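Local coordinates for uncharacterized protein (PDB 4PW1) that is of unknown function but folds into a nine-stranded antiparallel beta sheet surrounded by alpha helices, at residues L26-P30 against F248-Y252; N52-L57 against R180-L184; L80-M86 against L97-D103; L102-L107 against Y196-N200. One frame throughout, in Å; residues are numbered along the deposited sequence.

Contact 1: residues L26-P30 against F248-Y252; sequences LNLYP and FSLKY
Ser249 is the first residue of 248-252 to grip the other segment. Its OG donates a short hydrogen bond of 2.6 Å to Tyr29 O. The donor lies 15° out of the carbonyl plane. With OG anti to the backbone N (chi1 168°), the hydroxyl reaches out from the strand to that carbonyl. Ser249 CB also touches Leu28 CB at 3.7 Å. Leu28 also packs on Val235 and Ile237 of strand 233-239, so it lies over the sheet. Leu250 sends its side chain the other way, to helix 198-210. It offers only its carbonyl here: Leu250 O sits 3.4 Å from Tyr29 CD2, oblique to the ring. Lys251 then covers the ring. Its extended chain crosses the Tyr29 side chain at about a right angle. Lys251 CG stands 3.9 Å from the centroid of the Tyr29 ring and 13° off its normal, a CH-pi contact. Lys251 CB touches Tyr29 CD2 at 3.7 Å. The opposite face of the ring carries Pro30 CB, 3.6 Å above the plane. The ring is thus held flat between two aliphatic groups. Its OH is hydrogen-bonded to Asp103, while Lys251 NZ makes a weak bond to Ser22 O of the second subunit. Asn27 and Leu28 pair with a strand of that subunit, so the contact borders the dimer interface. The Tyr29-Pro30 peptide is cis. An aromatic ring stacked on the following proline is common at aromatic-cis-proline bonds; this one follows strand 24-28 and packs on strand 244-251 of the antiparallel sheet.

Contact 2: residues N52-L57 against R180-L184; sequences NSVRIL and RCQML
This is a helix-helix contact beside the central sheet, between helices 44-58 and 173-190, with Leu184 packed as a knob among Asn52, Ser53, Ile56 and Leu57. The local axes come within 9.2 Å and run at 144°, closer to antiparallel than to parallel. Leu184 CG is anti to the backbone N (chi1 175°), which sends both methyls into the hole. Its CD1 meets Asn52 CB at 3.9 Å, and its CD2 lies 3.3 Å from Ser53 OG. That hydroxyl is bonded to Phe49 O in its own helix. Leu57 crosses Leu184 at about a right angle, with Leu57 CD1 4.0 Å from Leu184 CD2. Ile56 CG2 presses on the facing backbone, 3.3 Å from Arg180 O, and also touches the CB atoms of selenomethionine Met183 and of Leu184. Arg180 NH1 donates to Ile56 O at 2.7 Å. The acceptor lies in the guanidinium plane. Since Ile56 O is in the last turn of helix 44-58, the positive charge probably suits that helix end. Leu57 continues onto Leu107 and Phe110 of strand 106-114. The pattern is knobs-into-holes packing of two helices, with an arginine bonded across to a backbone carbonyl.

Contact 3: residues L80-M86 against L97-D103; sequences LRFLKDM and LVNMALD
Arg81 and Leu102 form a hydrogen-bonded pair near one end of this ladder, with Arg81 N 2.9 Å from Leu102 O and a matching bond back. Leu83 and Met100 repeat the pattern, Leu83 N lying 2.8 Å from Met100 O. Packing is tight on the apolar part of the face shared by Leu83, Met86, Val98, Met100 and Leu102. Leu83 CB meets Met100 CB at 4.2 Å. Met86, a selenomethionine, runs alongside Val98, and its bent end brings CE to 3.9 Å from Val98 CB. This face lies against helix 44-58, where Met86 touches Val54 and Met100 touches Ala50 and Ser53. On the opposite face Phe82 CD1 touches Ala101 CB at 4.1 Å; both are buried, the ring by Trp31 and Tyr34, Ala101 by Pro30. The two strands form an antiparallel beta hairpin of the central sheet, and its register slips by one between Leu83 and Met86, a beta bulge. Asp85 sits in the bulge with left-handed backbone angles. Here the looser, partly exposed end begins. Asp85 N is served by the Asn99 side chain: OD1 accepts at 2.8 Å, with the donor 54° above the amide carbonyl plane. Asn99 ND2 gives back to Asp85 OD1 at 2.9 Å, on the anti side of the carboxylate. The carboxylate and amide planes stand 84° apart, and the two bonds together fix the rotation of the Asn99 amide. Lys84 NZ adds only a weak salt bridge to Asp85 OD2. At the far end Arg81 starts from the Leu83 face but leads away to Glu43 and Asp79. A water accepts from Arg81 NH1 and donates a weak bond to Leu102 O.

Contact 4: residues L102-L107 against Y196-N200; sequences LDPNGL and YIGDN
The Tyr196 ring carries Leu102 CD2 over one face, 3.6 Å above the plane and offset toward the rim. The methyl lies closest to Tyr196 CG, and the two side chains cross at about a right angle. Gly106 CA approaches the ring obliquely. Phe49 meets the same ring edge-to-face. The second flat group is the Asn200 amide. Its ND2 makes a weak hydrogen bond of 3.1 Å to Leu107 O, bent to 128° at the hydrogen. A water also accepts from Asn200 ND2 at 3.0 Å and donates to Asp103 OD1. The other end of the amide, OD1, is bonded to Tyr252 OH. Leu107 N gives the main bond, 2.8 Å to Tyr196 O and nearly straight at 169°. A second water bridges Tyr196 O and Asn105 O, so the Tyr196 carbonyl has two donors. Gly106, without a side chain, lets Tyr196 O come to 3.5 Å from its CA. Beside this, the Leu107 and Ile197 side chains lie side by side, with Leu107 CD2 4.1 Å from Ile197 CD1. Asp103 to Gly106 is a type I turn. Asp103 OD1 accepts from Asn105 N, an Asx turn, and so shapes the hairpin tip. Tyr196 O, Leu107 O and Asn105 O are thus met by the Leu107 N-H, the Asn200 amide and water. This probably offsets the cost of burying polar backbone here, while Leu102 and Leu107 supply the apolar flank.

Contacts 1 and 4 are buried, while contacts 2 and 3 are partly buried. Contact 3 is backbone pairing inside the sheet. Contact 2 is mostly apolar helix packing beside it, and the two meet where Val54 touches Met86 and Val98. Contact 4 relies on carbonyls and waters at a turn. It shares strand 95-103 with contact 3 and reaches contact 2 through Ile197 and Leu107. Contact 1 depends on a lysine chain over a tyrosine ring and one serine bond, and it is the one of the four that the second subunit touches. Asp103 ties it to contacts 3 and 4 through Tyr29 OH, and Asn200 ties it to contact 4 through Tyr252 OH.

Contact 1: residues L26-P30 against F248-Y252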
loop_
_atom_site.group_PDB
_atom_site.type_symbol
_atom_site.label_atom_id
_atom_site.label_comp_id
_atom_site.label_asym_id
_atom_site.label_seq_id
_atom_site.Cartn_x
_atom_site.Cartn_y
_atom_site.Cartn_z
ATOM N N LEU B 26 0.975 1.475 2.675
ATOM C CA LEU B 26 1.645 1.193 1.441
ATOM C C LEU B 26 3.049 0.703 1.756
ATOM O O LEU B 26 3.829 1.447 2.310
ATOM C CB LEU B 26 1.697 2.464 0.589
ATOM C CG LEU B 26 2.354 2.374 -0.788
ATOM C CD1 LEU B 26 1.608 1.386 -1.671
ATOM C CD2 LEU B 26 2.344 3.747 -1.447
ATOM N N ASN B 27 3.350 -0.546 1.424
ATOM C CA ASN B 27 4.680 -1.074 1.582
ATOM C C ASN B 27 5.337 -1.196 0.217
ATOM O O ASN B 27 4.803 -1.860 -0.667
ATOM C CB ASN B 27 4.657 -2.481 2.163
ATOM C CG ASN B 27 4.162 -2.524 3.588
ATOM O OD1 ASN B 27 4.439 -1.652 4.385
ATOM N ND2 ASN B 27 3.387 -3.528 3.897
ATOM N N LEU B 28 6.496 -0.600 0.068
ATOM C CA LEU B 28 7.282 -0.773 -1.163
ATOM C C LEU B 28 8.188 -1.990 -1.076
ATOM O O LEU B 28 8.642 -2.356 0.020
ATOM C CB LEU B 28 8.110 0.482 -1.405
ATOM C CG LEU B 28 7.308 1.779 -1.490
ATOM C CD1 LEU B 28 8.262 2.930 -1.791
ATOM C CD2 LEU B 28 6.212 1.676 -2.533
ATOM N N TYR B 29 8.385 -2.638 -2.204
ATOM C CA TYR B 29 9.247 -3.802 -2.306
ATOM C C TYR B 29 10.611 -3.430 -1.694
ATOM O O TYR B 29 11.119 -2.331 -1.936
ATOM C CB TYR B 29 9.359 -4.281 -3.761
ATOM C CG TYR B 29 10.375 -5.409 -3.919
ATOM C CD1 TYR B 29 10.001 -6.756 -3.729
ATOM C CD2 TYR B 29 11.717 -5.111 -4.196
ATOM C CE1 TYR B 29 10.920 -7.779 -3.850
ATOM C CE2 TYR B 29 12.647 -6.130 -4.319
ATOM C CZ TYR B 29 12.255 -7.442 -4.147
ATOM O OH TYR B 29 13.200 -8.403 -4.205
ATOM N N PRO B 30 11.177 -4.307 -0.852
ATOM C CA PRO B 30 10.749 -5.635 -0.457
ATOM C C PRO B 30 10.140 -5.690 0.958
ATOM O O PRO B 30 10.063 -6.769 1.546
ATOM C CB PRO B 30 12.072 -6.423 -0.472
ATOM C CG PRO B 30 13.049 -5.433 0.078
ATOM C CD PRO B 30 12.567 -4.067 -0.425
ATOM N N PHE B 248 14.329 5.255 -2.924
ATOM C CA PHE B 248 13.769 4.505 -3.995
ATOM C C PHE B 248 13.525 3.067 -3.596
ATOM O O PHE B 248 14.060 2.590 -2.615
ATOM C CB PHE B 248 14.670 4.504 -5.249
ATOM C CG PHE B 248 15.875 3.608 -5.123
ATOM C CD1 PHE B 248 17.022 4.049 -4.492
ATOM C CD2 PHE B 248 15.863 2.313 -5.638
ATOM C CE1 PHE B 248 18.130 3.210 -4.361
ATOM C CE2 PHE B 248 16.962 1.465 -5.488
ATOM C CZ PHE B 248 18.099 1.926 -4.840
ATOM N N SER B 249 12.706 2.394 -4.402
ATOM C CA SER B 249 12.422 0.974 -4.299
ATOM C C SER B 249 12.466 0.470 -5.715
ATOM O O SER B 249 11.795 1.037 -6.588
ATOM C CB SER B 249 11.004 0.723 -3.758
ATOM O OG SER B 249 10.640 -0.654 -3.920
ATOM N N LEU B 250 13.213 -0.597 -5.948
ATOM C CA LEU B 250 13.305 -1.211 -7.276
ATOM C C LEU B 250 13.007 -2.694 -7.194
ATOM O O LEU B 250 13.611 -3.409 -6.397
ATOM C CB LEU B 250 14.721 -1.015 -7.853
ATOM C CG LEU B 250 15.014 -1.791 -9.146
ATOM C CD1 LEU B 250 14.141 -1.265 -10.247
ATOM C CD2 LEU B 250 16.491 -1.702 -9.522
ATOM N N LYS B 251 12.029 -3.143 -7.966
ATOM C CA LYS B 251 11.674 -4.553 -8.018
ATOM C C LYS B 251 11.785 -5.062 -9.457
ATOM O O LYS B 251 11.015 -4.646 -10.319
ATOM C CB LYS B 251 10.243 -4.762 -7.550
ATOM C CG LYS B 251 9.823 -6.217 -7.592
ATOM C CD LYS B 251 8.358 -6.363 -7.186
ATOM C CE LYS B 251 7.966 -7.810 -7.186
ATOM N NZ LYS B 251 6.792 -7.952 -6.312
ATOM N N TYR B 252 12.709 -5.985 -9.702
ATOM C CA TYR B 252 12.772 -6.624 -11.022
ATOM C C TYR B 252 11.578 -7.521 -11.254
ATOM O O TYR B 252 11.105 -8.153 -10.330
ATOM C CB TYR B 252 14.033 -7.425 -11.201
ATOM C CG TYR B 252 15.234 -6.575 -11.460
ATOM C CD1 TYR B 252 15.579 -6.181 -12.743
ATOM C CD2 TYR B 252 16.023 -6.168 -10.422
ATOM C CE1 TYR B 252 16.717 -5.420 -12.985
ATOM C CE2 TYR B 252 17.125 -5.374 -10.637
ATOM C CZ TYR B 252 17.490 -5.019 -11.917
ATOM O OH TYR B 252 18.623 -4.259 -12.099
ATOM O OXT TYR B 252 11.083 -7.637 -12.373
#

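Contact 2: residues N52-L57 against R180-L184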
loop_
_atom_site.group_PDB
_atom_site.type_symbol
_atom_site.label_atom_id
_atom_site.label_comp_id
_atom_site.label_asym_id
_atom_site.label_seq_id
_atom_site.Cartn_x
_atom_site.Cartn_y
_atom_site.Cartn_z
ATOM N N ASN B 52 28.461 4.092 3.086
ATOM C CA ASN B 52 28.640 4.953 1.931
ATOM C C ASN B 52 27.289 5.387 1.288
ATOM O O ASN B 52 27.134 6.507 0.807
ATOM C CB ASN B 52 29.521 4.242 0.943
ATOM C CG ASN B 52 30.976 4.263 1.384
ATOM O OD1 ASN B 52 31.616 5.286 1.315
ATOM N ND2 ASN B 52 31.470 3.157 1.839
ATOM N N SER B 53 26.324 4.495 1.277
ATOM C CA SER B 53 24.972 4.858 0.785
ATOM C C SER B 53 24.355 6.002 1.587
ATOM O O SER B 53 23.807 6.962 1.014
ATOM C CB SER B 53 24.062 3.652 0.829
ATOM O OG SER B 53 24.533 2.638 -0.061
ATOM N N VAL B 54 24.475 5.934 2.909
ATOM C CA VAL B 54 24.000 6.998 3.783
ATOM C C VAL B 54 24.654 8.329 3.405
ATOM O O VAL B 54 23.947 9.337 3.184
ATOM C CB VAL B 54 24.241 6.681 5.272
ATOM C CG1 VAL B 54 23.948 7.893 6.163
ATOM C CG2 VAL B 54 23.422 5.461 5.712
ATOM N N ARG B 55 25.984 8.359 3.283
ATOM C CA ARG B 55 26.663 9.614 2.939
ATOM C C ARG B 55 26.364 10.142 1.527
ATOM O O ARG B 55 26.187 11.346 1.332
ATOM C CB ARG B 55 28.189 9.487 3.119
ATOM C CG ARG B 55 28.655 9.390 4.570
ATOM C CD ARG B 55 30.180 9.489 4.627
ATOM N NE ARG B 55 30.770 8.248 4.141
ATOM C CZ ARG B 55 31.054 7.199 4.907
ATOM N NH1 ARG B 55 30.775 7.175 6.204
ATOM N NH2 ARG B 55 31.556 6.119 4.362
ATOM N N ILE B 56 26.336 9.260 0.544
ATOM C CA ILE B 56 26.263 9.687 -0.859
ATOM C C ILE B 56 24.813 9.809 -1.352
ATOM O O ILE B 56 24.467 10.776 -2.030
ATOM C CB ILE B 56 27.075 8.730 -1.730
ATOM C CG1 ILE B 56 28.566 8.869 -1.388
ATOM C CG2 ILE B 56 26.818 8.996 -3.186
ATOM C CD1 ILE B 56 29.436 7.774 -1.970
ATOM N N LEU B 57 23.960 8.848 -1.026
ATOM C CA LEU B 57 22.532 8.965 -1.408
ATOM C C LEU B 57 21.795 9.886 -0.456
ATOM O O LEU B 57 20.972 10.702 -0.884
ATOM C CB LEU B 57 21.816 7.602 -1.456
ATOM C CG LEU B 57 22.446 6.542 -2.358
ATOM C CD1 LEU B 57 21.623 5.272 -2.396
ATOM C CD2 LEU B 57 22.630 7.075 -3.771
ATOM N N ARG B 180 24.086 10.931 -7.875
ATOM C CA ARG B 180 24.412 10.308 -6.576
ATOM C C ARG B 180 24.545 8.789 -6.680
ATOM O O ARG B 180 25.510 8.188 -6.145
ATOM C CB ARG B 180 23.407 10.685 -5.489
ATOM C CG ARG B 180 23.520 12.134 -5.057
ATOM C CD ARG B 180 22.375 12.478 -4.122
ATOM N NE ARG B 180 22.449 13.842 -3.609
ATOM C CZ ARG B 180 23.202 14.241 -2.590
ATOM N NH1 ARG B 180 23.998 13.404 -1.937
ATOM N NH2 ARG B 180 23.174 15.516 -2.235
ATOM N N CYS B 181 23.617 8.154 -7.392
ATOM C CA CYS B 181 23.702 6.694 -7.610
ATOM C C CYS B 181 25.017 6.259 -8.284
ATOM O O CYS B 181 25.676 5.311 -7.833
ATOM C CB CYS B 181 22.498 6.181 -8.409
ATOM S SG CYS B 181 20.909 6.237 -7.496
ATOM N N GLN B 182 25.378 6.968 -9.347
ATOM C CA GLN B 182 26.628 6.746 -10.080
ATOM C C GLN B 182 27.846 6.972 -9.173
ATOM O O GLN B 182 28.810 6.199 -9.203
ATOM C CB GLN B 182 26.679 7.705 -11.287
ATOM C CG GLN B 182 27.917 7.522 -12.189
ATOM C CD GLN B 182 27.911 6.160 -12.830
ATOM O OE1 GLN B 182 26.961 5.818 -13.541
ATOM N NE2 GLN B 182 28.883 5.320 -12.469
HETATM N N MSE B 183 27.819 8.035 -8.363
HETATM C CA MSE B 183 28.939 8.309 -7.453
HETATM C C MSE B 183 29.081 7.181 -6.469
HETATM O O MSE B 183 30.187 6.798 -6.128
HETATM C CB MSE B 183 28.800 9.585 -6.617
HETATM C CG MSE B 183 29.052 10.820 -7.447
HETATM SE SE MSE B 183 28.613 12.439 -6.407
HETATM C CE MSE B 183 29.485 11.825 -4.729
ATOM N N LEU B 184 27.968 6.664 -5.944
ATOM C CA LEU B 184 28.061 5.532 -5.005
ATOM C C LEU B 184 28.728 4.314 -5.634
ATOM O O LEU B 184 29.621 3.688 -5.026
ATOM C CB LEU B 184 26.683 5.164 -4.473
ATOM C CG LEU B 184 26.607 3.932 -3.569
ATOM C CD1 LEU B 184 27.492 4.083 -2.343
ATOM C CD2 LEU B 184 25.181 3.684 -3.174
#

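Contact 3: residues L80-M86 against L97-D103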
loop_
_atom_site.group_PDB
_atom_site.type_symbol
_atom_site.label_atom_id
_atom_site.label_comp_id
_atom_site.label_asym_id
_atom_site.label_seq_id
_atom_site.Cartn_x
_atom_site.Cartn_y
_atom_site.Cartn_z
ATOM N N LEU B 80 17.176 -11.931 1.668
ATOM C CA LEU B 80 16.975 -10.497 1.767
ATOM C C LEU B 80 17.749 -10.077 2.976
ATOM O O LEU B 80 17.856 -10.834 3.943
ATOM C CB LEU B 80 15.474 -10.172 1.966
ATOM C CG LEU B 80 14.564 -10.661 0.837
ATOM C CD1 LEU B 80 13.086 -10.534 1.219
ATOM C CD2 LEU B 80 14.831 -9.888 -0.424
ATOM N N ARG B 81 18.245 -8.860 2.936
ATOM C CA ARG B 81 18.817 -8.218 4.097
ATOM C C ARG B 81 18.116 -6.869 4.304
ATOM O O ARG B 81 18.032 -6.064 3.381
ATOM C CB ARG B 81 20.323 -8.045 3.848
ATOM C CG ARG B 81 21.020 -9.416 3.931
ATOM C CD ARG B 81 22.237 -9.487 3.075
ATOM N NE ARG B 81 22.975 -10.738 3.290
ATOM C CZ ARG B 81 22.739 -11.884 2.665
ATOM N NH1 ARG B 81 21.707 -12.040 1.830
ATOM N NH2 ARG B 81 23.487 -12.930 2.971
ATOM N N PHE B 82 17.623 -6.636 5.514
ATOM C CA PHE B 82 16.908 -5.442 5.850
ATOM C C PHE B 82 17.622 -4.650 6.922
ATOM O O PHE B 82 17.999 -5.187 7.959
ATOM C CB PHE B 82 15.541 -5.777 6.430
ATOM C CG PHE B 82 14.602 -6.477 5.500
ATOM C CD1 PHE B 82 13.746 -5.762 4.686
ATOM C CD2 PHE B 82 14.519 -7.870 5.487
ATOM C CE1 PHE B 82 12.851 -6.414 3.880
ATOM C CE2 PHE B 82 13.592 -8.514 4.700
ATOM C CZ PHE B 82 12.773 -7.788 3.884
ATOM N N LEU B 83 17.703 -3.336 6.702
ATOM C CA LEU B 83 18.040 -2.365 7.754
ATOM C C LEU B 83 16.830 -1.508 7.988
ATOM O O LEU B 83 16.461 -0.683 7.132
ATOM C CB LEU B 83 19.181 -1.511 7.263
ATOM C CG LEU B 83 19.659 -0.471 8.252
ATOM C CD1 LEU B 83 20.379 -1.147 9.396
ATOM C CD2 LEU B 83 20.590 0.502 7.540
ATOM N N LYS B 84 16.178 -1.719 9.116
ATOM C CA LYS B 84 14.898 -1.095 9.410
ATOM C C LYS B 84 15.037 0.009 10.439
ATOM O O LYS B 84 15.459 -0.223 11.556
ATOM C CB LYS B 84 13.903 -2.106 9.947
ATOM C CG LYS B 84 12.448 -1.591 9.971
ATOM C CD LYS B 84 11.594 -2.594 10.737
ATOM C CE LYS B 84 10.117 -2.439 10.471
ATOM N NZ LYS B 84 9.654 -1.118 10.894
ATOM N N ASP B 85 14.606 1.210 10.051
ATOM C CA ASP B 85 14.522 2.362 10.941
ATOM C C ASP B 85 15.780 2.578 11.773
ATOM O O ASP B 85 15.712 2.769 12.974
ATOM C CB ASP B 85 13.266 2.269 11.816
ATOM C CG ASP B 85 11.989 2.438 11.025
ATOM O OD1 ASP B 85 11.983 3.094 9.950
ATOM O OD2 ASP B 85 10.944 1.912 11.510
HETATM N N MSE B 86 16.945 2.643 11.122
HETATM C CA MSE B 86 18.138 3.078 11.806
HETATM C C MSE B 86 18.035 4.580 12.079
HETATM O O MSE B 86 17.843 5.386 11.147
HETATM C CB MSE B 86 19.405 2.758 11.002
HETATM C CG MSE B 86 20.627 3.216 11.723
HETATM SE SE MSE B 86 22.221 2.775 10.670
HETATM C CE MSE B 86 22.052 3.872 9.111
ATOM N N LEU B 97 15.496 8.697 9.933
ATOM C CA LEU B 97 15.403 7.241 9.881
ATOM C C LEU B 97 15.927 6.836 8.517
ATOM O O LEU B 97 15.522 7.397 7.486
ATOM C CB LEU B 97 13.952 6.762 10.061
ATOM C CG LEU B 97 13.347 6.933 11.449
ATOM C CD1 LEU B 97 11.896 6.463 11.501
ATOM C CD2 LEU B 97 14.188 6.211 12.515
ATOM N N VAL B 98 16.844 5.892 8.529
ATOM C CA VAL B 98 17.337 5.258 7.338
ATOM C C VAL B 98 16.786 3.835 7.249
ATOM O O VAL B 98 16.884 3.062 8.213
ATOM C CB VAL B 98 18.845 5.147 7.345
ATOM C CG1 VAL B 98 19.356 4.426 6.096
ATOM C CG2 VAL B 98 19.463 6.510 7.467
ATOM N N ASN B 99 16.260 3.499 6.082
ATOM C CA ASN B 99 15.815 2.155 5.762
ATOM C C ASN B 99 16.522 1.690 4.501
ATOM O O ASN B 99 16.665 2.459 3.539
ATOM C CB ASN B 99 14.305 2.124 5.562
ATOM C CG ASN B 99 13.575 2.149 6.878
ATOM O OD1 ASN B 99 13.395 1.114 7.510
ATOM N ND2 ASN B 99 13.297 3.338 7.370
HETATM N N MSE B 100 16.958 0.431 4.495
HETATM C CA MSE B 100 17.574 -0.141 3.327
HETATM C C MSE B 100 17.287 -1.579 3.214
HETATM O O MSE B 100 16.992 -2.239 4.188
HETATM C CB MSE B 100 19.131 -0.054 3.358
HETATM C CG MSE B 100 19.582 1.355 3.502
HETATM SE SE MSE B 100 21.625 1.469 3.413
HETATM C CE MSE B 100 21.862 0.516 1.946
ATOM N N ALA B 101 17.385 -2.089 1.998
ATOM C CA ALA B 101 17.268 -3.527 1.788
ATOM C C ALA B 101 18.062 -3.946 0.579
ATOM O O ALA B 101 18.128 -3.216 -0.418
ATOM C CB ALA B 101 15.838 -3.943 1.608
ATOM N N LEU B 102 18.576 -5.162 0.664
ATOM C CA LEU B 102 19.221 -5.826 -0.449
ATOM C C LEU B 102 18.563 -7.158 -0.715
ATOM O O LEU B 102 18.184 -7.875 0.219
ATOM C CB LEU B 102 20.712 -6.060 -0.139
ATOM C CG LEU B 102 21.535 -4.766 -0.113
ATOM C CD1 LEU B 102 21.551 -4.176 1.276
ATOM C CD2 LEU B 102 22.947 -5.082 -0.564
ATOM N N ASP B 103 18.454 -7.468 -2.005
ATOM C CA ASP B 103 17.994 -8.753 -2.489
ATOM C C ASP B 103 19.090 -9.334 -3.403
ATOM O O ASP B 103 20.154 -8.753 -3.523
ATOM C CB ASP B 103 16.615 -8.591 -3.146
ATOM C CG ASP B 103 16.631 -7.873 -4.514
ATOM O OD1 ASP B 103 17.695 -7.555 -5.062
ATOM O OD2 ASP B 103 15.520 -7.624 -5.058
HETATM O O HOH W 1 20.304 -10.145 0.181
#

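Contact 4: residues L102-L107 against Y196-N200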
loop_
_atom_site.group_PDB
_atom_site.type_symbol
_atom_site.label_atom_id
_atom_site.label_comp_id
_atom_site.label_asym_id
_atom_site.label_seq_id
_atom_site.Cartn_x
_atom_site.Cartn_y
_atom_site.Cartn_z
ATOM N N LEU B 102 18.576 -5.162 0.664
ATOM C CA LEU B 102 19.221 -5.826 -0.449
ATOM C C LEU B 102 18.563 -7.158 -0.715
ATOM O O LEU B 102 18.184 -7.875 0.219
ATOM C CB LEU B 102 20.712 -6.060 -0.139
ATOM C CG LEU B 102 21.535 -4.766 -0.113
ATOM C CD1 LEU B 102 21.551 -4.176 1.276
ATOM C CD2 LEU B 102 22.947 -5.082 -0.564
ATOM N N ASP B 103 18.454 -7.468 -2.005
ATOM C CA ASP B 103 17.994 -8.753 -2.489
ATOM C C ASP B 103 19.090 -9.334 -3.403
ATOM O O ASP B 103 20.154 -8.753 -3.523
ATOM C CB ASP B 103 16.615 -8.591 -3.146
ATOM C CG ASP B 103 16.631 -7.873 -4.514
ATOM O OD1 ASP B 103 17.695 -7.555 -5.062
ATOM O OD2 ASP B 103 15.520 -7.624 -5.058
ATOM N N PRO B 104 18.839 -10.468 -4.043
ATOM C CA PRO B 104 19.937 -11.035 -4.870
ATOM C C PRO B 104 20.416 -10.162 -6.023
ATOM O O PRO B 104 21.498 -10.391 -6.509
ATOM C CB PRO B 104 19.336 -12.339 -5.404
ATOM C CG PRO B 104 18.312 -12.730 -4.353
ATOM C CD PRO B 104 17.725 -11.414 -3.904
ATOM N N ASN B 105 19.646 -9.159 -6.440
ATOM C CA ASN B 105 20.100 -8.229 -7.462
ATOM C C ASN B 105 20.808 -6.998 -6.910
ATOM O O ASN B 105 21.246 -6.161 -7.682
ATOM C CB ASN B 105 18.952 -7.792 -8.347
ATOM C CG ASN B 105 18.530 -8.882 -9.302
ATOM O OD1 ASN B 105 19.328 -9.366 -10.088
ATOM N ND2 ASN B 105 17.284 -9.290 -9.215
ATOM N N GLY B 106 20.957 -6.906 -5.597
ATOM C CA GLY B 106 21.673 -5.766 -4.993
ATOM C C GLY B 106 20.754 -4.856 -4.202
ATOM O O GLY B 106 19.818 -5.323 -3.534
ATOM N N LEU B 107 21.060 -3.558 -4.223
ATOM C CA LEU B 107 20.321 -2.580 -3.442
ATOM C C LEU B 107 18.986 -2.352 -4.107
ATOM O O LEU B 107 18.928 -1.856 -5.214
ATOM C CB LEU B 107 21.075 -1.247 -3.338
ATOM C CG LEU B 107 20.396 -0.153 -2.513
ATOM C CD1 LEU B 107 20.337 -0.563 -1.025
ATOM C CD2 LEU B 107 21.137 1.166 -2.629
ATOM N N TYR B 196 26.983 -2.853 -4.723
ATOM C CA TYR B 196 25.608 -3.398 -4.796
ATOM C C TYR B 196 24.617 -2.502 -5.534
ATOM O O TYR B 196 23.425 -2.842 -5.599
ATOM C CB TYR B 196 25.057 -3.650 -3.381
ATOM C CG TYR B 196 25.803 -4.754 -2.686
ATOM C CD1 TYR B 196 25.708 -6.087 -3.118
ATOM C CD2 TYR B 196 26.663 -4.469 -1.654
ATOM C CE1 TYR B 196 26.439 -7.097 -2.487
ATOM C CE2 TYR B 196 27.387 -5.453 -1.020
ATOM C CZ TYR B 196 27.288 -6.757 -1.445
ATOM O OH TYR B 196 28.032 -7.677 -0.778
ATOM N N ILE B 197 25.058 -1.387 -6.117
ATOM C CA ILE B 197 24.153 -0.547 -6.914
ATOM C C ILE B 197 24.441 -0.513 -8.437
ATOM O O ILE B 197 23.534 -0.283 -9.245
ATOM C CB ILE B 197 24.046 0.898 -6.343
ATOM C CG1 ILE B 197 22.779 1.545 -6.941
ATOM C CG2 ILE B 197 25.316 1.739 -6.597
ATOM C CD1 ILE B 197 22.279 2.770 -6.220
ATOM N N GLY B 198 25.697 -0.747 -8.826
ATOM C CA GLY B 198 26.149 -0.577 -10.251
ATOM C C GLY B 198 25.369 -1.379 -11.252
ATOM O O GLY B 198 24.986 -0.873 -12.325
ATOM N N ASP B 199 25.042 -2.607 -10.867
ATOM C CA ASP B 199 24.249 -3.485 -11.732
ATOM C C ASP B 199 22.825 -3.002 -11.932
ATOM O O ASP B 199 22.158 -3.448 -12.888
ATOM C CB ASP B 199 24.223 -4.933 -11.200
ATOM C CG ASP B 199 25.546 -5.660 -11.374
ATOM O OD1 ASP B 199 26.440 -5.099 -11.968
ATOM O OD2 ASP B 199 25.697 -6.801 -10.895
ATOM N N ASN B 200 22.326 -2.132 -11.035
ATOM C CA ASN B 200 20.957 -1.614 -11.133
ATOM C C ASN B 200 20.789 -0.252 -11.828
ATOM O O ASN B 200 19.651 0.181 -12.098
ATOM C CB ASN B 200 20.330 -1.581 -9.723
ATOM C CG ASN B 200 20.028 -2.962 -9.195
ATOM O OD1 ASN B 200 19.942 -3.934 -9.968
ATOM N ND2 ASN B 200 19.861 -3.064 -7.858
HETATM O O HOH W 2 17.999 -5.058 -6.672
HETATM O O HOH W 3 22.961 -3.921 -8.131
#